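Local coordinates for ABC transporter, periplasmic substrate-binding protein (Vibrio cholerae O1 biovar eltor, PDB 1TWY) that probably serves as the periplasmic receptor of an ABC importer, binding phosphate and delivering it to the membrane transporter, at residues A[106-120]-A[206-220]. Numbering follows the deposited sequence.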
loop_
_atom_site.group_PDB
_atom_site.type_symbol
_atom_site.label_atom_id
_atom_site.label_comp_id
_atom_site.label_asym_id
_atom_site.label_seq_id
_atom_site.Cartn_x
_atom_site.Cartn_y
_atom_site.Cartn_z
ATOM N N ALA A 106 7.844 3.244 3.991
ATOM C CA ALA A 106 8.919 3.787 4.829
ATOM C C ALA A 106 8.666 5.207 5.174
ATOM O O ALA A 106 8.132 5.952 4.383
ATOM C CB ALA A 106 10.300 3.758 4.028
ATOM N N ILE A 107 9.000 5.551 6.377
ATOM C CA ILE A 107 9.028 6.973 6.764
ATOM C C ILE A 107 10.420 7.508 6.561
ATOM O O ILE A 107 11.416 6.936 7.017
ATOM C CB ILE A 107 8.658 7.072 8.268
ATOM C CG1 ILE A 107 7.346 6.299 8.543
ATOM C CG2 ILE A 107 8.606 8.496 8.687
ATOM C CD1 ILE A 107 6.233 6.893 7.714
ATOM N N VAL A 108 10.511 8.643 5.887
ATOM C CA VAL A 108 11.762 9.161 5.470
ATOM C C VAL A 108 11.999 10.561 6.013
ATOM O O VAL A 108 11.065 11.360 6.022
ATOM C CB VAL A 108 11.951 9.064 3.967
ATOM C CG1 VAL A 108 12.044 7.572 3.563
ATOM C CG2 VAL A 108 10.899 9.730 3.168
ATOM N N VAL A 109 13.221 10.834 6.456
ATOM C CA VAL A 109 13.662 12.140 6.865
ATOM C C VAL A 109 14.946 12.543 6.173
ATOM O O VAL A 109 15.598 11.685 5.539
ATOM C CB VAL A 109 13.894 12.204 8.420
ATOM C CG1 VAL A 109 12.529 11.873 9.129
ATOM C CG2 VAL A 109 14.983 11.236 8.956
ATOM N N ASN A 110 15.310 13.790 6.320
ATOM C CA ASN A 110 16.570 14.288 5.707
ATOM C C ASN A 110 17.757 13.647 6.449
ATOM O O ASN A 110 17.722 13.379 7.674
ATOM C CB ASN A 110 16.642 15.798 5.872
ATOM C CG ASN A 110 17.819 16.385 5.171
ATOM O OD1 ASN A 110 18.945 16.405 5.741
ATOM N ND2 ASN A 110 17.600 16.933 3.996
ATOM N N GLN A 111 18.793 13.260 5.655
ATOM C CA GLN A 111 19.995 12.672 6.245
ATOM C C GLN A 111 20.539 13.372 7.520
ATOM O O GLN A 111 21.113 12.680 8.334
ATOM C CB GLN A 111 21.152 12.656 5.266
ATOM C CG GLN A 111 22.247 11.659 5.601
ATOM C CD GLN A 111 21.712 10.213 5.817
ATOM O OE1 GLN A 111 21.220 9.597 4.898
ATOM N NE2 GLN A 111 21.815 9.734 7.036
ATOM N N ALA A 112 20.410 14.672 7.599
ATOM C CA ALA A 112 20.894 15.440 8.714
ATOM C C ALA A 112 20.061 15.269 9.965
ATOM O O ALA A 112 20.522 15.531 11.090
ATOM C CB ALA A 112 21.026 16.857 8.354
ATOM N N ASN A 113 18.823 14.861 9.802
ATOM C CA ASN A 113 17.947 14.733 10.974
ATOM C C ASN A 113 18.413 13.629 11.935
ATOM O O ASN A 113 18.564 12.491 11.600
ATOM C CB ASN A 113 16.550 14.542 10.461
ATOM C CG ASN A 113 15.492 14.646 11.520
ATOM O OD1 ASN A 113 15.738 14.341 12.710
ATOM N ND2 ASN A 113 14.255 14.947 11.063
ATOM N N PRO A 114 18.697 13.964 13.221
ATOM C CA PRO A 114 19.143 12.925 14.157
ATOM C C PRO A 114 18.157 11.861 14.558
ATOM O O PRO A 114 18.574 10.834 15.114
ATOM C CB PRO A 114 19.588 13.743 15.410
ATOM C CG PRO A 114 18.887 15.038 15.302
ATOM C CD PRO A 114 18.761 15.313 13.796
ATOM N N VAL A 115 16.871 12.104 14.329
ATOM C CA VAL A 115 15.846 11.157 14.681
ATOM C C VAL A 115 16.079 9.848 13.930
ATOM O O VAL A 115 16.420 9.820 12.726
ATOM C CB VAL A 115 14.453 11.771 14.396
ATOM C CG1 VAL A 115 13.316 10.795 14.489
ATOM C CG2 VAL A 115 14.225 13.010 15.345
ATOM N N THR A 116 15.975 8.780 14.680
ATOM C CA THR A 116 16.133 7.444 14.153
ATOM C C THR A 116 14.881 6.561 14.181
ATOM O O THR A 116 14.943 5.403 13.736
ATOM C CB THR A 116 17.248 6.685 14.888
ATOM O OG1 THR A 116 16.975 6.589 16.302
ATOM C CG2 THR A 116 18.622 7.376 14.700
ATOM N N ASN A 117 13.808 7.019 14.874
ATOM C CA ASN A 117 12.677 6.226 15.181
ATOM C C ASN A 117 11.510 7.143 15.487
ATOM O O ASN A 117 11.733 8.241 15.974
ATOM C CB ASN A 117 12.934 5.398 16.425
ATOM C CG ASN A 117 11.709 4.594 16.849
ATOM O OD1 ASN A 117 11.109 3.833 16.078
ATOM N ND2 ASN A 117 11.301 4.805 18.134
ATOM N N LEU A 118 10.294 6.745 15.114
ATOM C CA LEU A 118 9.092 7.405 15.626
ATOM C C LEU A 118 8.150 6.379 16.048
ATOM O O LEU A 118 8.123 5.287 15.441
ATOM C CB LEU A 118 8.427 8.330 14.546
ATOM C CG LEU A 118 9.143 9.638 14.144
ATOM C CD1 LEU A 118 8.533 10.321 13.018
ATOM C CD2 LEU A 118 9.276 10.620 15.356
ATOM N N THR A 119 7.428 6.648 17.149
ATOM C CA THR A 119 6.320 5.763 17.507
ATOM C C THR A 119 5.079 6.138 16.737
ATOM O O THR A 119 4.996 7.176 16.100
ATOM C CB THR A 119 5.972 5.882 19.011
ATOM O OG1 THR A 119 5.570 7.234 19.322
ATOM C CG2 THR A 119 7.239 5.590 19.828
ATOM N N ARG A 120 4.078 5.274 16.847
ATOM C CA ARG A 120 2.756 5.569 16.292
ATOM C C ARG A 120 2.190 6.885 16.789
ATOM O O ARG A 120 1.713 7.711 15.988
ATOM C CB ARG A 120 1.838 4.410 16.731
ATOM C CG ARG A 120 0.437 4.572 16.195
ATOM C CD ARG A 120 -0.400 3.373 16.535
ATOM N NE ARG A 120 0.046 2.326 15.636
ATOM C CZ ARG A 120 -0.442 2.227 14.395
ATOM N NH1 ARG A 120 -1.318 3.117 13.960
ATOM N NH2 ARG A 120 -0.042 1.281 13.548
ATOM N N ILE A 206 8.379 1.261 0.252
ATOM C CA ILE A 206 9.600 0.809 0.830
ATOM C C ILE A 206 10.661 0.462 -0.218
ATOM O O ILE A 206 11.856 0.749 -0.020
ATOM C CB ILE A 206 9.285 -0.388 1.790
ATOM C CG1 ILE A 206 10.482 -0.675 2.632
ATOM C CG2 ILE A 206 8.814 -1.662 0.950
ATOM C CD1 ILE A 206 10.109 -1.467 3.832
ATOM N N GLY A 207 10.194 0.019 -1.376
ATOM C CA GLY A 207 11.062 -0.282 -2.519
ATOM C C GLY A 207 11.742 0.911 -3.131
ATOM O O GLY A 207 12.826 0.767 -3.715
ATOM N N SER A 208 11.167 2.103 -2.936
ATOM C CA SER A 208 11.741 3.340 -3.480
ATOM C C SER A 208 12.802 3.908 -2.624
ATOM O O SER A 208 13.454 4.846 -3.037
ATOM C CB SER A 208 10.638 4.340 -3.779
ATOM O OG SER A 208 10.104 4.786 -2.616
ATOM N N VAL A 209 13.042 3.412 -1.393
ATOM C CA VAL A 209 14.111 3.897 -0.576
ATOM C C VAL A 209 15.447 3.902 -1.244
ATOM O O VAL A 209 15.827 2.856 -1.823
ATOM C CB VAL A 209 14.259 3.149 0.757
ATOM C CG1 VAL A 209 15.477 3.645 1.583
ATOM C CG2 VAL A 209 12.969 3.373 1.601
ATOM N N ASP A 210 16.143 5.004 -1.206
ATOM C CA ASP A 210 17.544 5.030 -1.678
ATOM C C ASP A 210 18.372 5.898 -0.800
ATOM O O ASP A 210 17.880 6.368 0.254
ATOM C CB ASP A 210 17.580 5.391 -3.187
ATOM C CG ASP A 210 17.176 6.810 -3.476
ATOM O OD1 ASP A 210 17.240 7.678 -2.577
ATOM O OD2 ASP A 210 16.792 7.144 -4.633
ATOM N N LYS A 211 19.635 6.098 -1.128
ATOM C CA LYS A 211 20.516 6.807 -0.212
ATOM C C LYS A 211 20.314 8.302 -0.134
ATOM O O LYS A 211 21.032 8.913 0.651
ATOM C CB LYS A 211 21.990 6.522 -0.526
ATOM C CG LYS A 211 22.298 5.001 -0.244
ATOM C CD LYS A 211 23.882 4.707 -0.296
ATOM C CE LYS A 211 24.267 3.286 -0.812
ATOM N NZ LYS A 211 25.759 3.144 -1.153
ATOM N N SER A 212 19.346 8.800 -0.917
ATOM C CA SER A 212 19.148 10.283 -0.895
ATOM C C SER A 212 18.362 10.732 0.367
ATOM O O SER A 212 18.269 11.896 0.609
ATOM C CB SER A 212 18.366 10.781 -2.096
ATOM O OG SER A 212 17.067 10.236 -2.219
ATOM N N VAL A 213 17.761 9.790 1.035
ATOM C CA VAL A 213 16.905 10.011 2.220
ATOM C C VAL A 213 17.269 8.992 3.312
ATOM O O VAL A 213 17.947 7.996 3.014
ATOM C CB VAL A 213 15.388 9.855 1.953
ATOM C CG1 VAL A 213 14.917 10.814 0.946
ATOM C CG2 VAL A 213 15.054 8.512 1.496
ATOM N N LYS A 214 16.861 9.279 4.544
ATOM C CA LYS A 214 17.087 8.354 5.660
ATOM C C LYS A 214 15.707 7.727 6.033
ATOM O O LYS A 214 14.824 8.472 6.496
ATOM C CB LYS A 214 17.695 9.131 6.886
ATOM C CG LYS A 214 18.137 8.183 7.991
ATOM C CD LYS A 214 19.158 8.758 8.895
ATOM C CE LYS A 214 18.498 9.758 9.728
ATOM N NZ LYS A 214 19.147 9.821 11.202
ATOM N N ALA A 215 15.547 6.445 5.857
ATOM C CA ALA A 215 14.394 5.740 6.275
ATOM C C ALA A 215 14.552 5.428 7.744
ATOM O O ALA A 215 15.609 4.975 8.146
ATOM C CB ALA A 215 14.333 4.397 5.517
ATOM N N ILE A 216 13.582 5.751 8.570
ATOM C CA ILE A 216 13.715 5.553 10.015
ATOM C C ILE A 216 12.887 4.373 10.507
ATOM O O ILE A 216 12.085 3.756 9.780
ATOM C CB ILE A 216 13.360 6.797 10.773
ATOM C CG1 ILE A 216 11.935 7.179 10.514
ATOM C CG2 ILE A 216 14.348 7.882 10.375
ATOM C CD1 ILE A 216 11.473 8.403 11.453
ATOM N N GLN A 217 13.135 3.948 11.743
ATOM C CA GLN A 217 12.305 2.917 12.342
ATOM C C GLN A 217 10.916 3.430 12.648
ATOM O O GLN A 217 10.698 4.616 12.868
ATOM C CB GLN A 217 12.944 2.447 13.656
ATOM C CG GLN A 217 14.232 1.738 13.419
ATOM C CD GLN A 217 15.005 1.498 14.786
ATOM O OE1 GLN A 217 14.765 2.194 15.814
ATOM N NE2 GLN A 217 15.899 0.571 14.776
ATOM N N PHE A 218 9.994 2.498 12.725
ATOM C CA PHE A 218 8.653 2.699 13.245
ATOM C C PHE A 218 8.440 1.745 14.406
ATOM O O PHE A 218 8.532 0.501 14.236
ATOM C CB PHE A 218 7.590 2.439 12.176
ATOM C CG PHE A 218 6.194 2.809 12.617
ATOM C CD1 PHE A 218 5.869 4.117 12.853
ATOM C CD2 PHE A 218 5.233 1.842 12.744
ATOM C CE1 PHE A 218 4.589 4.510 13.193
ATOM C CE2 PHE A 218 3.953 2.218 13.065
ATOM C CZ PHE A 218 3.640 3.522 13.327
ATOM N N GLU A 219 8.148 2.312 15.584
ATOM C CA GLU A 219 8.053 1.541 16.851
ATOM C C GLU A 219 9.279 0.654 17.005
ATOM O O GLU A 219 9.178 -0.514 17.333
ATOM C CB GLU A 219 6.766 0.745 16.957
ATOM C CG GLU A 219 5.508 1.635 17.068
ATOM C CD GLU A 219 5.319 2.326 18.416
ATOM O OE1 GLU A 219 6.206 2.301 19.327
ATOM O OE2 GLU A 219 4.225 2.938 18.586
ATOM N N LYS A 220 10.449 1.243 16.750
ATOM C CA LYS A 220 11.752 0.616 16.920
ATOM C C LYS A 220 12.047 -0.581 15.983
ATOM O O LYS A 220 13.155 -1.167 16.057
ATOM C CB LYS A 220 12.013 0.182 18.412
ATOM C CG LYS A 220 12.196 1.316 19.393
ATOM C CD LYS A 220 13.457 1.128 20.314
ATOM C CE LYS A 220 13.342 1.944 21.595
ATOM N NZ LYS A 220 11.924 1.921 22.096
HETATM O O HOH W 1 10.493 3.526 7.719
HETATM O O HOH W 2 18.670 13.536 2.942
HETATM O O HOH W 3 20.706 7.335 3.956
HETATM O O HOH W 4 20.867 10.871 2.473
HETATM O O HOH W 5 16.406 3.872 16.974
HETATM O O HOH W 6 1.905 1.091 17.344
#
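K214 runs out beside the 110-113 turn, its CG anti to the backbone N (chi1 -172°), and bends near its end to bring NZ within bonding distance of two loop carbonyls. NZ donates to N113 O at 2.8 Å, almost in line with the C=O, and to V115 O at 3.1 Å from above the carbonyl plane. The Q111 side chain crosses that of K214 at about a right angle, NE2 3.4 Å from K214 CD. I216 fills the angle between the two strands of 106-120: CG2 meets V109 CG2 at 3.7 Å, CG1 lies against I107 CB, and CD1 reaches L118 CG at 3.8 Å. Strand 214-218 pairs antiparallel with 96-109 through K214 and V109, then parallel with 117-118, within the mixed sheet of a periplasmic-binding-protein fold. Water 1 joins I107 N to I216 O. Further along the strand, the F218 ring stands steeply to the R120 guanidinium, planes 78° apart, with CZ over the rim of one guanidinium face; Q234 and L162 O take the arginine's NH2 and NH1. E219 curls back so that OE2 accepts from R120 N at 2.9 Å, met from above the carboxylate plane.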